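Glutathione S-transferase 2 (Heligmosomoides polygyrus, PDB 1TW9) probably catalyses the conjugation of glutathione to electrophilic halides, giving an S-substituted glutathione. Local coordinates at residues Glu84-Tyr98 / Val149-His163. Numbering follows the deposited sequence.
Sequences ESALIDSLADAYTDY and VGDKISWVDLLVAEH. Unlike the reference sequence in segment 84-98: Leu-91 (reference Pro).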
# COMPACT_ATOMS: atom_id res chain seq x y z
N GLU A 84 -1.37 -6.36 -14.10
CA GLU A 84 -0.03 -6.67 -13.60
C GLU A 84 0.36 -5.73 -12.48
O GLU A 84 0.96 -6.14 -11.46
CB GLU A 84 1.04 -6.67 -14.69
CG GLU A 84 0.97 -7.82 -15.65
CD GLU A 84 2.19 -8.00 -16.51
OE1 GLU A 84 3.12 -7.17 -16.43
OE2 GLU A 84 2.25 -9.01 -17.28
N SER A 85 0.06 -4.44 -12.64
CA SER A 85 0.46 -3.50 -11.68
C SER A 85 -0.25 -3.74 -10.34
O SER A 85 0.38 -3.67 -9.24
CB SER A 85 0.18 -2.07 -12.15
OG SER A 85 0.66 -1.08 -11.28
N ALA A 86 -1.48 -4.20 -10.43
CA ALA A 86 -2.29 -4.54 -9.25
C ALA A 86 -1.71 -5.81 -8.58
O ALA A 86 -1.66 -5.89 -7.36
CB ALA A 86 -3.71 -4.74 -9.61
N LEU A 87 -1.30 -6.82 -9.34
CA LEU A 87 -0.64 -8.00 -8.74
C LEU A 87 0.62 -7.63 -8.01
O LEU A 87 0.89 -8.15 -6.92
CB LEU A 87 -0.36 -9.01 -9.84
CG LEU A 87 -1.61 -9.71 -10.38
CD1 LEU A 87 -1.21 -10.60 -11.58
CD2 LEU A 87 -2.40 -10.57 -9.37
N ILE A 88 1.39 -6.76 -8.62
CA ILE A 88 2.62 -6.29 -8.00
C ILE A 88 2.26 -5.65 -6.65
O ILE A 88 2.88 -5.90 -5.60
CB ILE A 88 3.36 -5.33 -8.96
CG1 ILE A 88 3.98 -6.11 -10.20
CG2 ILE A 88 4.42 -4.46 -8.25
CD1 ILE A 88 4.37 -5.24 -11.36
N ASP A 89 1.30 -4.74 -6.70
CA ASP A 89 0.78 -4.10 -5.48
C ASP A 89 0.41 -5.15 -4.46
O ASP A 89 0.71 -4.99 -3.27
CB ASP A 89 -0.44 -3.27 -5.74
CG ASP A 89 -0.19 -2.04 -6.51
OD1 ASP A 89 1.00 -1.60 -6.62
OD2 ASP A 89 -1.11 -1.37 -7.03
N SER A 90 -0.30 -6.17 -4.87
CA SER A 90 -0.81 -7.18 -3.94
C SER A 90 0.39 -7.87 -3.25
O SER A 90 0.33 -8.14 -2.04
CB SER A 90 -1.74 -8.22 -4.61
OG SER A 90 -1.00 -9.12 -5.39
N LEU A 91 1.48 -8.13 -3.99
CA LEU A 91 2.66 -8.78 -3.40
C LEU A 91 3.35 -7.85 -2.38
O LEU A 91 3.87 -8.30 -1.37
CB LEU A 91 3.62 -9.22 -4.51
CG LEU A 91 3.08 -10.50 -5.19
CD1 LEU A 91 3.67 -10.51 -6.56
CD2 LEU A 91 3.50 -11.67 -4.35
N ALA A 92 3.42 -6.54 -2.68
CA ALA A 92 4.05 -5.60 -1.81
C ALA A 92 3.22 -5.46 -0.56
O ALA A 92 3.77 -5.30 0.53
CB ALA A 92 4.17 -4.30 -2.47
N ASP A 93 1.90 -5.54 -0.69
CA ASP A 93 1.06 -5.47 0.50
C ASP A 93 1.18 -6.76 1.34
O ASP A 93 1.14 -6.72 2.55
CB ASP A 93 -0.35 -5.41 0.07
CG ASP A 93 -0.82 -4.04 -0.22
OD1 ASP A 93 -0.11 -3.07 0.19
OD2 ASP A 93 -1.97 -3.85 -0.78
N ALA A 94 1.26 -7.90 0.70
CA ALA A 94 1.56 -9.15 1.42
C ALA A 94 2.88 -9.05 2.14
O ALA A 94 3.04 -9.55 3.25
CB ALA A 94 1.57 -10.33 0.48
N TYR A 95 3.86 -8.38 1.52
CA TYR A 95 5.17 -8.17 2.15
C TYR A 95 4.97 -7.40 3.46
O TYR A 95 5.51 -7.74 4.53
CB TYR A 95 6.13 -7.39 1.19
CG TYR A 95 7.39 -6.97 1.85
CD1 TYR A 95 8.37 -7.92 2.21
CD2 TYR A 95 7.65 -5.64 2.13
CE1 TYR A 95 9.55 -7.50 2.81
CE2 TYR A 95 8.78 -5.23 2.74
CZ TYR A 95 9.72 -6.17 3.10
OH TYR A 95 10.86 -5.74 3.70
N THR A 96 4.24 -6.28 3.36
CA THR A 96 3.95 -5.44 4.52
C THR A 96 3.35 -6.23 5.65
O THR A 96 3.72 -6.05 6.80
CB THR A 96 3.01 -4.31 4.11
OG1 THR A 96 3.71 -3.45 3.25
CG2 THR A 96 2.64 -3.38 5.30
N ASP A 97 2.35 -7.06 5.33
CA ASP A 97 1.74 -7.93 6.35
C ASP A 97 2.74 -8.87 7.00
O ASP A 97 2.82 -8.98 8.22
CB ASP A 97 0.64 -8.78 5.72
CG ASP A 97 -0.57 -7.98 5.32
OD1 ASP A 97 -0.76 -6.87 5.86
OD2 ASP A 97 -1.42 -8.40 4.49
N TYR A 98 3.53 -9.55 6.18
CA TYR A 98 4.59 -10.37 6.69
C TYR A 98 5.53 -9.62 7.61
O TYR A 98 5.84 -10.13 8.72
CB TYR A 98 5.33 -11.04 5.52
CG TYR A 98 6.76 -11.31 5.76
CD1 TYR A 98 7.17 -12.42 6.51
CD2 TYR A 98 7.73 -10.49 5.19
CE1 TYR A 98 8.49 -12.68 6.72
CE2 TYR A 98 9.03 -10.73 5.36
CZ TYR A 98 9.43 -11.86 6.10
OH TYR A 98 10.76 -12.11 6.32
N VAL A 149 6.03 -10.95 -11.22
CA VAL A 149 4.85 -10.61 -12.05
C VAL A 149 5.30 -10.24 -13.40
O VAL A 149 6.17 -9.35 -13.56
CB VAL A 149 3.97 -9.43 -11.45
CG1 VAL A 149 2.82 -9.05 -12.33
CG2 VAL A 149 3.43 -9.83 -10.06
N GLY A 150 4.74 -10.90 -14.42
CA GLY A 150 5.03 -10.52 -15.75
C GLY A 150 6.42 -10.90 -16.19
O GLY A 150 7.15 -11.60 -15.54
N ASP A 151 6.82 -10.30 -17.30
CA ASP A 151 8.06 -10.71 -17.93
C ASP A 151 9.22 -9.73 -17.73
O ASP A 151 10.24 -9.87 -18.43
CB ASP A 151 7.82 -10.96 -19.43
CG ASP A 151 7.50 -9.76 -20.17
OD1 ASP A 151 7.32 -8.67 -19.55
OD2 ASP A 151 7.35 -9.77 -21.43
N LYS A 152 9.09 -8.76 -16.82
CA LYS A 152 10.10 -7.75 -16.61
C LYS A 152 10.18 -7.43 -15.15
O LYS A 152 9.25 -7.65 -14.37
CB LYS A 152 9.69 -6.53 -17.40
CG LYS A 152 10.56 -5.36 -17.34
CD LYS A 152 9.88 -4.23 -18.12
CE LYS A 152 10.76 -2.94 -18.18
NZ LYS A 152 10.08 -1.70 -18.67
N ILE A 153 11.32 -6.94 -14.74
CA ILE A 153 11.58 -6.62 -13.36
C ILE A 153 10.62 -5.55 -12.92
O ILE A 153 10.27 -4.61 -13.72
CB ILE A 153 13.04 -6.15 -13.23
CG1 ILE A 153 13.47 -5.98 -11.77
CG2 ILE A 153 13.30 -4.86 -13.96
CD1 ILE A 153 14.98 -5.88 -11.49
N SER A 154 10.17 -5.64 -11.66
CA SER A 154 9.28 -4.61 -11.12
C SER A 154 9.81 -4.20 -9.75
O SER A 154 10.64 -4.91 -9.14
CB SER A 154 7.86 -5.06 -10.97
OG SER A 154 7.75 -6.11 -10.02
N TRP A 155 9.19 -3.17 -9.21
CA TRP A 155 9.66 -2.65 -7.86
C TRP A 155 9.43 -3.67 -6.75
O TRP A 155 10.22 -3.69 -5.76
CB TRP A 155 8.99 -1.34 -7.52
CG TRP A 155 7.50 -1.36 -7.38
CD1 TRP A 155 6.55 -1.30 -8.38
CD2 TRP A 155 6.77 -1.29 -6.15
NE1 TRP A 155 5.28 -1.23 -7.83
CE2 TRP A 155 5.39 -1.28 -6.46
CE3 TRP A 155 7.14 -1.38 -4.81
CZ2 TRP A 155 4.39 -1.26 -5.48
CZ3 TRP A 155 6.14 -1.32 -3.85
CH2 TRP A 155 4.80 -1.26 -4.19
N VAL A 156 8.45 -4.53 -6.89
CA VAL A 156 8.23 -5.57 -5.82
C VAL A 156 9.33 -6.64 -5.91
O VAL A 156 9.76 -7.18 -4.90
CB VAL A 156 6.83 -6.22 -5.77
CG1 VAL A 156 6.61 -7.22 -6.96
CG2 VAL A 156 6.63 -6.89 -4.42
N ASP A 157 9.86 -6.94 -7.10
CA ASP A 157 11.06 -7.79 -7.19
C ASP A 157 12.23 -7.19 -6.36
O ASP A 157 12.90 -7.89 -5.61
CB ASP A 157 11.54 -7.94 -8.60
CG ASP A 157 10.64 -8.73 -9.46
OD1 ASP A 157 10.27 -9.91 -9.10
OD2 ASP A 157 10.29 -8.20 -10.58
N LEU A 158 12.46 -5.90 -6.53
CA LEU A 158 13.44 -5.15 -5.76
C LEU A 158 13.20 -5.20 -4.26
O LEU A 158 14.17 -5.40 -3.49
CB LEU A 158 13.61 -3.65 -6.18
CG LEU A 158 13.93 -3.37 -7.61
CD1 LEU A 158 13.82 -1.94 -7.91
CD2 LEU A 158 15.22 -3.92 -7.95
N LEU A 159 11.96 -5.02 -3.83
CA LEU A 159 11.64 -4.97 -2.42
C LEU A 159 11.87 -6.38 -1.79
O LEU A 159 12.48 -6.48 -0.72
CB LEU A 159 10.19 -4.56 -2.34
CG LEU A 159 9.56 -4.39 -0.99
CD1 LEU A 159 10.24 -3.25 -0.26
CD2 LEU A 159 8.10 -4.16 -1.10
N VAL A 160 11.36 -7.40 -2.46
CA VAL A 160 11.50 -8.78 -1.96
C VAL A 160 12.95 -9.22 -1.92
O VAL A 160 13.41 -9.70 -0.83
CB VAL A 160 10.58 -9.75 -2.70
CG1 VAL A 160 10.83 -11.23 -2.23
CG2 VAL A 160 9.09 -9.38 -2.36
N ALA A 161 13.70 -9.00 -3.01
CA ALA A 161 15.07 -9.49 -3.14
C ALA A 161 15.93 -8.81 -2.07
O ALA A 161 16.78 -9.42 -1.46
CB ALA A 161 15.64 -9.21 -4.53
N GLU A 162 15.69 -7.53 -1.82
CA GLU A 162 16.51 -6.85 -0.82
C GLU A 162 16.27 -7.36 0.58
O GLU A 162 17.20 -7.58 1.35
CB GLU A 162 16.25 -5.32 -0.90
CG GLU A 162 16.96 -4.50 0.18
CD GLU A 162 18.49 -4.37 -0.01
OE1 GLU A 162 19.17 -4.10 1.01
OE2 GLU A 162 19.07 -4.61 -1.13
N HIS A 163 15.01 -7.67 0.90
CA HIS A 163 14.67 -8.20 2.18
C HIS A 163 15.30 -9.58 2.35
O HIS A 163 15.91 -9.86 3.37
CB HIS A 163 13.15 -8.30 2.36
CG HIS A 163 12.75 -8.87 3.69
ND1 HIS A 163 13.01 -8.24 4.89
CD2 HIS A 163 12.23 -10.09 4.01
CE1 HIS A 163 12.62 -9.01 5.88
NE2 HIS A 163 12.14 -10.14 5.37
O HOH W 1 5.69 -7.01 -17.42
O HOH W 2 4.40 -9.43 -18.83
O HOH W 3 2.55 -1.31 -8.93
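The hydroxyl OH of Tyr-98 meets His-163 NE2 at 2.6 Å, in the plane of the imidazole, and is also hydrogen-bonded to the hydroxyl of Tyr-174. Tyr-95 turns the edge of its ring to the face of the same imidazole, the planes 71° apart, with its CE1 3.6 Å from His-163 CG. With CG of Tyr-95 trans to the backbone N (chi1 171°), the phenol reaches across to the other helix, and Leu-159 covers one of its faces through a CH-pi contact from CG. A serine in place of Tyr-95 would probably leave Leu-159 without its aromatic partner and His-163 freer to turn. Farther along, Ala-92 CB touches Trp-155 CH2 at 3.5 Å, while Ile-88 CG2 lies over a face of the indole, offset toward its rim. At the indole edge a water accepts from Trp-155 NE1 at 2.9 Å and donates to Asp-89 OD1 at 2.8 Å; that carboxylate also forms salt bridges with Arg-69 of its own chain and Arg-69 of the second subunit. The other branch of Ile-88 packs through CG1 on Val-149 CB at 3.5 Å and through CD1 on Ser-154, the N-cap residue. Helices 82-101 and 155-170, crossing at 23° in their paired segments, thus pack nearly parallel in the core of the all-helical C-terminal domain characteristic of glutathione transferases.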